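Local atomic coordinates of endoglycosidase (Bacteroides thetaiotaomicron, PDB entry 6Q64), a protein that probably hydrolyses O-glycosidic bonds in complex N-glycans as a glycoside hydrolase of family 18. Residues Gly75-Trp80 with Asn89-Leu94; Gln312-Ala317 with Leu352-Gln357; Glu336-Asn341 with Tyr345-Lys350. The protein carries 1 engineered substitution. All blocks are in the same frame, centred on the assembly; numbering follows the deposited sequence.

Interaction 1: Gly75-Trp80 with Asn89-Leu94; sequences GWFGNW and NYLKML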
loop_
_atom_site.group_PDB
_atom_site.type_symbol
_atom_site.label_atom_id
_atom_site.label_comp_id
_atom_site.label_asym_id
_atom_site.label_seq_id
_atom_site.Cartn_x
_atom_site.Cartn_y
_atom_site.Cartn_z
ATOM N N GLY A 75 1.946 4.748 1.438
ATOM C CA GLY A 75 3.400 4.526 1.509
ATOM C C GLY A 75 3.717 3.248 2.260
ATOM O O GLY A 75 2.828 2.665 2.956
ATOM N N TRP A 76 5.018 2.931 2.248
ATOM C CA TRP A 76 5.620 1.881 3.093
ATOM C C TRP A 76 6.215 2.551 4.324
ATOM O O TRP A 76 7.311 3.128 4.194
ATOM C CB TRP A 76 6.644 1.087 2.274
ATOM C CG TRP A 76 5.966 0.168 1.307
ATOM C CD1 TRP A 76 5.276 -0.968 1.610
ATOM C CD2 TRP A 76 5.839 0.359 -0.110
ATOM N NE1 TRP A 76 4.738 -1.504 0.474
ATOM C CE2 TRP A 76 5.073 -0.718 -0.597
ATOM C CE3 TRP A 76 6.322 1.313 -1.011
ATOM C CZ2 TRP A 76 4.785 -0.866 -1.950
ATOM C CZ3 TRP A 76 6.029 1.176 -2.346
ATOM C CH2 TRP A 76 5.268 0.101 -2.804
ATOM N N PHE A 77 5.508 2.439 5.451
ATOM C CA PHE A 77 5.841 3.022 6.782
ATOM C C PHE A 77 6.746 2.092 7.597
ATOM O O PHE A 77 6.287 1.031 8.123
ATOM C CB PHE A 77 4.542 3.280 7.544
ATOM C CG PHE A 77 4.678 4.153 8.765
ATOM C CD1 PHE A 77 5.358 5.357 8.712
ATOM C CD2 PHE A 77 4.091 3.793 9.966
ATOM C CE1 PHE A 77 5.454 6.166 9.830
ATOM C CE2 PHE A 77 4.186 4.610 11.078
ATOM C CZ PHE A 77 4.877 5.783 11.010
ATOM N N GLY A 78 8.011 2.485 7.733
ATOM C CA GLY A 78 9.002 1.781 8.577
ATOM C C GLY A 78 9.167 2.433 9.944
ATOM O O GLY A 78 8.868 3.631 10.048
ATOM N N ASN A 79 9.642 1.659 10.935
ATOM C CA ASN A 79 9.955 2.063 12.338
ATOM C C ASN A 79 8.655 2.479 13.022
ATOM O O ASN A 79 8.628 3.554 13.664
ATOM C CB ASN A 79 10.977 3.209 12.447
ATOM C CG ASN A 79 12.242 3.022 11.624
ATOM O OD1 ASN A 79 12.326 3.435 10.454
ATOM N ND2 ASN A 79 13.250 2.433 12.251
ATOM N N TRP A 80 7.597 1.691 12.859
ATOM C CA TRP A 80 6.288 2.023 13.472
ATOM C C TRP A 80 6.250 1.545 14.930
ATOM O O TRP A 80 6.119 0.323 15.137
ATOM C CB TRP A 80 5.142 1.432 12.663
ATOM C CG TRP A 80 3.847 1.586 13.390
ATOM C CD1 TRP A 80 3.385 2.714 14.003
ATOM C CD2 TRP A 80 2.865 0.567 13.642
ATOM N NE1 TRP A 80 2.171 2.483 14.583
ATOM C CE2 TRP A 80 1.819 1.177 14.370
ATOM C CE3 TRP A 80 2.756 -0.789 13.305
ATOM C CZ2 TRP A 80 0.677 0.480 14.760
ATOM C CZ3 TRP A 80 1.624 -1.477 13.680
ATOM C CH2 TRP A 80 0.600 -0.846 14.398
ATOM N N ASN A 89 6.902 8.152 14.470
ATOM C CA ASN A 89 6.767 6.707 14.829
ATOM C C ASN A 89 5.272 6.335 14.986
ATOM O O ASN A 89 4.939 5.219 15.487
ATOM C CB ASN A 89 7.594 6.369 16.083
ATOM C CG ASN A 89 9.061 6.742 15.981
ATOM O OD1 ASN A 89 9.476 7.750 16.538
ATOM N ND2 ASN A 89 9.871 5.920 15.326
ATOM N N TYR A 90 4.394 7.232 14.555
ATOM C CA TYR A 90 2.935 7.177 14.806
ATOM C C TYR A 90 2.133 7.185 13.492
ATOM O O TYR A 90 2.253 8.167 12.669
ATOM C CB TYR A 90 2.533 8.427 15.587
ATOM C CG TYR A 90 2.760 8.370 17.069
ATOM C CD1 TYR A 90 3.983 8.723 17.619
ATOM C CD2 TYR A 90 1.727 8.026 17.926
ATOM C CE1 TYR A 90 4.183 8.688 18.986
ATOM C CE2 TYR A 90 1.909 8.004 19.298
ATOM C CZ TYR A 90 3.143 8.328 19.832
ATOM O OH TYR A 90 3.300 8.272 21.192
ATOM N N LEU A 91 1.275 6.185 13.287
ATOM C CA LEU A 91 0.327 6.219 12.137
ATOM C C LEU A 91 -0.566 7.452 12.273
ATOM O O LEU A 91 -0.791 8.139 11.239
ATOM C CB LEU A 91 -0.548 4.965 12.116
ATOM C CG LEU A 91 0.170 3.643 11.867
ATOM C CD1 LEU A 91 -0.810 2.498 12.054
ATOM C CD2 LEU A 91 0.793 3.597 10.480
ATOM N N LYS A 92 -1.012 7.751 13.503
ATOM C CA LYS A 92 -2.076 8.757 13.768
ATOM C C LYS A 92 -1.557 10.178 13.515
ATOM O O LYS A 92 -2.369 11.118 13.403
ATOM C CB LYS A 92 -2.670 8.582 15.169
ATOM C CG LYS A 92 -1.760 8.913 16.354
ATOM C CD LYS A 92 -2.535 9.166 17.637
ATOM C CE LYS A 92 -1.642 9.217 18.866
ATOM N NZ LYS A 92 -2.386 8.960 20.125
HETATM N N MSE A 93 -0.224 10.314 13.387
HETATM C CA MSE A 93 0.407 11.616 13.174
HETATM C C MSE A 93 0.814 11.814 11.717
HETATM O O MSE A 93 1.446 12.807 11.369
HETATM C CB MSE A 93 1.655 11.784 14.064
HETATM C CG MSE A 93 1.390 11.902 15.574
HETATM SE SE MSE A 93 -0.091 13.104 16.038
HETATM C CE MSE A 93 -1.728 12.196 16.582
ATOM N N LEU A 94 0.473 10.854 10.858
ATOM C CA LEU A 94 0.766 10.984 9.443
ATOM C C LEU A 94 -0.065 12.127 8.897
ATOM O O LEU A 94 -1.126 12.422 9.417
ATOM C CB LEU A 94 0.373 9.692 8.740
ATOM C CG LEU A 94 1.311 8.512 8.930
ATOM C CD1 LEU A 94 0.649 7.227 8.431
ATOM C CD2 LEU A 94 2.611 8.795 8.207
#
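The indole of Trp80 takes Leu91 on one face: Leu91 CG lies 3.9 Å from the centroid of the five-membered ring of Trp80, 26° off its normal, a CH-pi contact, and Leu91 CD1 sits over the same face, offset toward the rim. At the indole's edge, near its plane, Trp80 CD1 meets Asn89 O at 3.3 Å. NE1 of Trp80 spends its hydrogen on Asp117 of helix 112-123, which also accepts from the backbone N of Leu91. The Phe77 ring is met edge-on by the chain, with Tyr90 N in its plane 3.9 Å from Phe77 CZ, while Leu91 CD2 approaches Phe77 CD2 obliquely. Phe77 CG stands opposite the backbone N (chi1 -166°), which carries the ring toward 89-94. A nearly straight hydrogen bond, 171° at the proton, runs from Asn89 ND2 to Asn79 O over 3.1 Å, in the carbonyl plane. An alanine in place of Trp80 is likely to open a gap on one side of Leu91 and leave Asp117 without its indole donor. The arrangement belongs to a TIM barrel: the loop leaving strand 72-76 folds back on itself, packing beside strand 100-102 and helix 112-123.

Interaction 2: Gln312-Ala317 with Leu352-Gln357; sequences QILDYA and LYFGNQ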
loop_
_atom_site.group_PDB
_atom_site.type_symbol
_atom_site.label_atom_id
_atom_site.label_comp_id
_atom_site.label_asym_id
_atom_site.label_seq_id
_atom_site.Cartn_x
_atom_site.Cartn_y
_atom_site.Cartn_z
ATOM N N GLN A 312 9.391 14.403 -10.163
ATOM C CA GLN A 312 8.970 12.969 -10.168
ATOM C C GLN A 312 7.682 12.856 -9.360
ATOM O O GLN A 312 6.639 12.601 -9.958
ATOM C CB GLN A 312 10.047 12.001 -9.655
ATOM C CG GLN A 312 9.677 10.520 -9.720
ATOM C CD GLN A 312 10.829 9.541 -9.560
ATOM O OE1 GLN A 312 11.431 9.326 -8.498
ATOM N NE2 GLN A 312 11.129 8.859 -10.641
ATOM N N ILE A 313 7.701 13.070 -8.054
ATOM C CA ILE A 313 6.489 12.812 -7.211
ATOM C C ILE A 313 5.328 13.732 -7.629
ATOM O O ILE A 313 4.150 13.394 -7.387
ATOM C CB ILE A 313 6.790 12.928 -5.709
ATOM C CG1 ILE A 313 5.632 12.356 -4.882
ATOM C CG2 ILE A 313 7.120 14.367 -5.343
ATOM C CD1 ILE A 313 6.005 11.917 -3.483
ATOM N N LEU A 314 5.592 14.878 -8.228
ATOM C CA LEU A 314 4.468 15.812 -8.480
ATOM C C LEU A 314 3.831 15.414 -9.799
ATOM O O LEU A 314 2.598 15.565 -9.910
ATOM C CB LEU A 314 4.961 17.262 -8.500
ATOM C CG LEU A 314 5.628 17.750 -7.216
ATOM C CD1 LEU A 314 6.138 19.162 -7.391
ATOM C CD2 LEU A 314 4.667 17.677 -6.054
ATOM N N ASP A 315 4.660 14.956 -10.748
ATOM C CA ASP A 315 4.178 14.413 -12.032
ATOM C C ASP A 315 3.262 13.244 -11.709
ATOM O O ASP A 315 2.128 13.203 -12.234
ATOM C CB ASP A 315 5.320 13.966 -12.937
ATOM C CG ASP A 315 4.855 13.625 -14.343
ATOM O OD1 ASP A 315 4.080 14.443 -14.933
ATOM O OD2 ASP A 315 5.239 12.524 -14.810
ATOM N N TYR A 316 3.729 12.352 -10.838
ATOM C CA TYR A 316 2.966 11.134 -10.477
ATOM C C TYR A 316 1.583 11.556 -9.962
ATOM O O TYR A 316 0.533 11.116 -10.421
ATOM C CB TYR A 316 3.753 10.273 -9.493
ATOM C CG TYR A 316 4.954 9.572 -10.065
ATOM C CD1 TYR A 316 5.570 9.978 -11.244
ATOM C CD2 TYR A 316 5.498 8.475 -9.423
ATOM C CE1 TYR A 316 6.691 9.323 -11.764
ATOM C CE2 TYR A 316 6.637 7.830 -9.901
ATOM C CZ TYR A 316 7.247 8.266 -11.064
ATOM O OH TYR A 316 8.355 7.628 -11.531
ATOM N N ALA A 317 1.560 12.458 -9.006
ATOM C CA ALA A 317 0.301 12.807 -8.318
ATOM C C ALA A 317 -0.681 13.408 -9.317
ATOM O O ALA A 317 -1.868 13.326 -9.020
ATOM C CB ALA A 317 0.577 13.765 -7.180
ATOM N N LEU A 352 0.094 15.397 -2.896
ATOM C CA LEU A 352 -1.384 15.218 -2.760
ATOM C C LEU A 352 -2.117 16.544 -2.914
ATOM O O LEU A 352 -3.277 16.512 -3.297
ATOM C CB LEU A 352 -1.694 14.547 -1.428
ATOM C CG LEU A 352 -1.028 13.181 -1.321
ATOM C CD1 LEU A 352 -1.245 12.546 0.023
ATOM C CD2 LEU A 352 -1.558 12.272 -2.425
ATOM N N TYR A 353 -1.453 17.663 -2.666
ATOM C CA TYR A 353 -2.061 18.995 -2.839
ATOM C C TYR A 353 -2.122 19.267 -4.342
ATOM O O TYR A 353 -3.121 19.821 -4.851
ATOM C CB TYR A 353 -1.269 20.054 -2.062
ATOM C CG TYR A 353 -1.612 21.478 -2.454
ATOM C CD1 TYR A 353 -2.844 22.025 -2.121
ATOM C CD2 TYR A 353 -0.702 22.277 -3.133
ATOM C CE1 TYR A 353 -3.188 23.316 -2.508
ATOM C CE2 TYR A 353 -1.029 23.563 -3.517
ATOM C CZ TYR A 353 -2.284 24.078 -3.231
ATOM O OH TYR A 353 -2.586 25.364 -3.585
ATOM N N PHE A 354 -1.056 18.887 -5.046
ATOM C CA PHE A 354 -0.952 19.015 -6.530
ATOM C C PHE A 354 -2.013 18.086 -7.176
ATOM O O PHE A 354 -2.871 18.564 -7.893
ATOM C CB PHE A 354 0.511 18.823 -6.959
ATOM C CG PHE A 354 1.302 20.107 -7.008
ATOM C CD1 PHE A 354 1.330 20.974 -5.928
ATOM C CD2 PHE A 354 2.010 20.474 -8.134
ATOM C CE1 PHE A 354 2.042 22.165 -5.988
ATOM C CE2 PHE A 354 2.706 21.671 -8.195
ATOM C CZ PHE A 354 2.732 22.509 -7.116
ATOM N N GLY A 355 -2.069 16.824 -6.772
ATOM C CA GLY A 355 -2.992 15.821 -7.319
ATOM C C GLY A 355 -4.461 16.128 -7.094
ATOM O O GLY A 355 -5.267 15.790 -7.981
ATOM N N ASN A 356 -4.806 16.743 -5.968
ATOM C CA ASN A 356 -6.207 16.888 -5.496
ATOM C C ASN A 356 -6.679 18.345 -5.571
ATOM O O ASN A 356 -7.880 18.528 -5.541
ATOM C CB ASN A 356 -6.349 16.296 -4.102
ATOM C CG ASN A 356 -6.227 14.792 -4.144
ATOM O OD1 ASN A 356 -7.122 14.135 -4.657
ATOM N ND2 ASN A 356 -5.117 14.239 -3.672
ATOM N N GLN A 357 -5.814 19.358 -5.671
ATOM C CA GLN A 357 -6.326 20.750 -5.749
ATOM C C GLN A 357 -5.729 21.488 -6.915
ATOM O O GLN A 357 -6.538 22.099 -7.637
ATOM C CB GLN A 357 -6.041 21.572 -4.508
ATOM C CG GLN A 357 -6.950 21.127 -3.386
ATOM C CD GLN A 357 -6.696 21.763 -2.037
ATOM O OE1 GLN A 357 -6.546 23.003 -1.918
ATOM N NE2 GLN A 357 -6.736 20.884 -1.032
#
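Two outer helices of the TIM barrel, 311-317 and 346-358, meet here through a small patch that buries 204 Å² in all. They are successive in the barrel's beta-alpha order, for strand 329-333 comes between them in the sequence, and Ile313 and Leu352 both reach that strand at Ile330. The patch is built from two pairs. In the first, Leu314 CD2 stands over one face of the Phe354 ring, 4.3 Å from Phe354 CG, a loose apolar contact between a methyl and an aromatic face. In the second, the backbones themselves come near: the CA atoms of Ala317 and Gly355 are 4.6 Å apart, with Ala317 O 3.2 Å from Gly355 CA, and the methyl Ala317 CB is 4.1 Å from Gly355 N. This closeness depends on the glycine, since a CB modelled on Gly355 would point at the neighbouring helix and fall much too near the carbonyl oxygen of Ala317. No hydrogen bond joins the two segments; they meet by apolar side chains and close backbone approach. Ala317 also touches Ala351, one turn earlier on the partner helix, so small residues from both helices line the approach. Polar groups turn to other partners: Asp315 bonds to Tyr298, Ser300 and Thr261, and Asn356 OD1 accepts from the backbone N of Val71. On the nitrogen side of that amide, a bond inside the helix runs from Asn356 ND2 to a lone pair of Leu352 O, 2.9 Å long and in the carbonyl plane.

Interaction 3: Glu336-Asn341 with Tyr345-Lys350; sequences EYDYPN and YKWLRK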
loop_
_atom_site.group_PDB
_atom_site.type_symbol
_atom_site.label_atom_id
_atom_site.label_comp_id
_atom_site.label_asym_id
_atom_site.label_seq_id
_atom_site.Cartn_x
_atom_site.Cartn_y
_atom_site.Cartn_z
ATOM N N GLU A 336 8.517 7.733 5.937
ATOM C CA GLU A 336 8.914 8.460 7.137
ATOM C C GLU A 336 10.224 9.245 6.961
ATOM O O GLU A 336 10.435 10.158 7.752
ATOM C CB GLU A 336 9.012 7.522 8.343
ATOM C CG GLU A 336 10.178 6.555 8.296
ATOM C CD GLU A 336 9.915 5.208 7.635
ATOM O OE1 GLU A 336 10.719 4.246 7.877
ATOM O OE2 GLU A 336 8.917 5.116 6.874
ATOM N N TYR A 337 11.045 8.966 5.949
ATOM C CA TYR A 337 12.298 9.723 5.662
ATOM C C TYR A 337 11.972 11.134 5.147
ATOM O O TYR A 337 12.921 11.900 4.938
ATOM C CB TYR A 337 13.181 8.976 4.658
ATOM C CG TYR A 337 13.907 7.776 5.222
ATOM C CD1 TYR A 337 13.223 6.803 5.930
ATOM C CD2 TYR A 337 15.275 7.601 5.048
ATOM C CE1 TYR A 337 13.857 5.677 6.423
ATOM C CE2 TYR A 337 15.935 6.492 5.553
ATOM C CZ TYR A 337 15.216 5.523 6.235
ATOM O OH TYR A 337 15.810 4.406 6.741
ATOM N N ASP A 338 10.688 11.442 4.947
ATOM C CA ASP A 338 10.157 12.749 4.470
ATOM C C ASP A 338 9.887 13.641 5.690
ATOM O O ASP A 338 9.689 14.880 5.519
ATOM C CB ASP A 338 8.854 12.513 3.693
ATOM C CG ASP A 338 8.323 13.626 2.799
ATOM O OD1 ASP A 338 9.043 14.648 2.560
ATOM O OD2 ASP A 338 7.189 13.434 2.318
ATOM N N TYR A 339 9.799 13.015 6.863
ATOM C CA TYR A 339 9.563 13.702 8.151
ATOM C C TYR A 339 10.692 14.692 8.438
ATOM O O TYR A 339 10.416 15.846 8.717
ATOM C CB TYR A 339 9.335 12.700 9.281
ATOM C CG TYR A 339 8.888 13.384 10.534
ATOM C CD1 TYR A 339 9.821 13.906 11.429
ATOM C CD2 TYR A 339 7.539 13.591 10.786
ATOM C CE1 TYR A 339 9.420 14.580 12.573
ATOM C CE2 TYR A 339 7.122 14.265 11.926
ATOM C CZ TYR A 339 8.067 14.760 12.820
ATOM O OH TYR A 339 7.653 15.426 13.933
ATOM N N PRO A 340 11.989 14.330 8.425
ATOM C CA PRO A 340 13.025 15.307 8.737
ATOM C C PRO A 340 12.998 16.508 7.787
ATOM O O PRO A 340 13.783 17.386 7.962
ATOM C CB PRO A 340 14.366 14.566 8.608
ATOM C CG PRO A 340 14.016 13.082 8.611
ATOM C CD PRO A 340 12.530 12.971 8.311
ATOM N N ASN A 341 12.133 16.517 6.787
ATOM C CA ASN A 341 12.107 17.625 5.792
ATOM C C ASN A 341 11.488 18.880 6.433
ATOM O O ASN A 341 10.853 18.779 7.486
ATOM C CB ASN A 341 11.330 17.262 4.510
ATOM C CG ASN A 341 12.177 16.627 3.430
ATOM O OD1 ASN A 341 13.182 17.206 3.050
ATOM N ND2 ASN A 341 11.762 15.475 2.912
ATOM N N TYR A 345 7.065 15.834 6.083
ATOM C CA TYR A 345 6.267 15.176 5.004
ATOM C C TYR A 345 6.052 16.159 3.831
ATOM O O TYR A 345 4.984 16.190 3.169
ATOM C CB TYR A 345 4.973 14.569 5.555
ATOM C CG TYR A 345 5.155 13.211 6.178
ATOM C CD1 TYR A 345 5.317 12.082 5.400
ATOM C CD2 TYR A 345 5.199 13.052 7.549
ATOM C CE1 TYR A 345 5.509 10.831 5.968
ATOM C CE2 TYR A 345 5.378 11.814 8.139
ATOM C CZ TYR A 345 5.536 10.700 7.341
ATOM O OH TYR A 345 5.711 9.477 7.905
ATOM N N LYS A 346 7.099 16.927 3.550
ATOM C CA LYS A 346 7.080 18.028 2.564
ATOM C C LYS A 346 6.475 17.489 1.270
ATOM O O LYS A 346 5.489 18.070 0.771
ATOM C CB LYS A 346 8.507 18.539 2.331
ATOM C CG LYS A 346 8.640 19.698 1.356
ATOM C CD LYS A 346 10.065 20.004 1.049
ATOM C CE LYS A 346 10.260 21.155 0.081
ATOM N NZ LYS A 346 11.681 21.220 -0.376
ATOM N N TRP A 347 7.086 16.424 0.758
ATOM C CA TRP A 347 6.913 15.978 -0.643
ATOM C C TRP A 347 5.570 15.273 -0.769
ATOM O O TRP A 347 4.750 15.674 -1.602
ATOM C CB TRP A 347 8.081 15.091 -1.042
ATOM C CG TRP A 347 9.343 15.885 -1.127
ATOM C CD1 TRP A 347 10.487 15.692 -0.419
ATOM C CD2 TRP A 347 9.584 17.023 -1.964
ATOM N NE1 TRP A 347 11.443 16.598 -0.790
ATOM C CE2 TRP A 347 10.911 17.440 -1.722
ATOM C CE3 TRP A 347 8.827 17.697 -2.929
ATOM C CZ2 TRP A 347 11.481 18.525 -2.381
ATOM C CZ3 TRP A 347 9.384 18.776 -3.577
ATOM C CH2 TRP A 347 10.688 19.197 -3.283
ATOM N N LEU A 348 5.313 14.301 0.092
ATOM C CA LEU A 348 3.987 13.650 0.087
ATOM C C LEU A 348 2.865 14.707 0.181
ATOM O O LEU A 348 1.927 14.634 -0.620
ATOM C CB LEU A 348 3.933 12.615 1.210
ATOM C CG LEU A 348 2.726 11.684 1.153
ATOM C CD1 LEU A 348 2.677 10.909 -0.164
ATOM C CD2 LEU A 348 2.726 10.728 2.341
ATOM N N ARG A 349 2.937 15.670 1.099
ATOM C CA ARG A 349 1.831 16.649 1.331
ATOM C C ARG A 349 1.604 17.522 0.080
ATOM O O ARG A 349 0.425 17.830 -0.299
ATOM C CB ARG A 349 2.202 17.564 2.492
ATOM C CG ARG A 349 1.653 17.150 3.844
ATOM C CD ARG A 349 1.861 18.297 4.819
ATOM N NE ARG A 349 2.285 17.813 6.115
ATOM C CZ ARG A 349 1.462 17.350 7.050
ATOM N NH1 ARG A 349 0.152 17.321 6.843
ATOM N NH2 ARG A 349 1.953 16.929 8.207
ATOM N N LYS A 350 2.715 17.978 -0.481
ATOM C CA LYS A 350 2.725 18.810 -1.687
ATOM C C LYS A 350 2.108 17.990 -2.820
ATOM O O LYS A 350 1.170 18.484 -3.478
ATOM C CB LYS A 350 4.157 19.219 -2.033
ATOM C CG LYS A 350 4.261 20.465 -2.902
ATOM C CD LYS A 350 5.681 20.795 -3.191
ATOM C CE LYS A 350 5.997 22.250 -2.939
ATOM N NZ LYS A 350 5.580 23.067 -4.112
#
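Asp338 OD1 is gripped from two directions: Trp347 N donates to its syn lone pair at 3.2 Å, almost straight at 177°, and Asn341 ND2 donates to its anti lone pair. The other oxygen, Asp338 OD2, takes Leu348 N on its own syn side at 3.0 Å. The carboxylate thus takes up two amides of the first turn of helix 346-358, from the TIM-barrel loop ahead of it; the N-cap position itself is Tyr345. Asp338 CG is turned opposite its backbone N (chi1 -164°), which carries both oxygens to the helix end, where the helix dipole would probably favour the charged form. The backbone joins in: Tyr345 N bonds to Asp338 O at 2.8 Å, from above the carbonyl plane. Asp338 also opens a type I turn that ends at Asn341, whose side-chain nitrogen ND2 also bonds to Trp290 O. The Asn341 amide and the Trp347 indole stand at 89° to each other, ND2 of Asn341 lying 3.6 Å from Trp347 CD1. On the other flank the tyrosines cross, Tyr345 CE2 meeting the edge of the Tyr339 ring, while the hydroxyl oxygen Tyr345 OH rests 3.4 Å from Glu336 CA.

How the interactions relate
Along the chain interaction 1 comes first, at the end of strand 72-76 and in the loop after it; interaction 3 then falls wholly between the two segments of interaction 2. Interactions 2 and 3 share helix 346-358, with centres about 13 Å apart, and touch where Leu314 CD2 packs 4.1 Å from Lys350 C. Interactions 1 and 3, centres about 12 Å apart, meet through the probable hydrogen bond from Gly78 N to Glu336 OE2 and through Leu94 against Tyr345. Interactions 1 and 2 do not touch, their nearest atoms being about 9 Å apart. Interaction 3 therefore bridges them, linking loops that follow adjacent strands 72-76 and 329-333, where the barrel closes, to its outer helices.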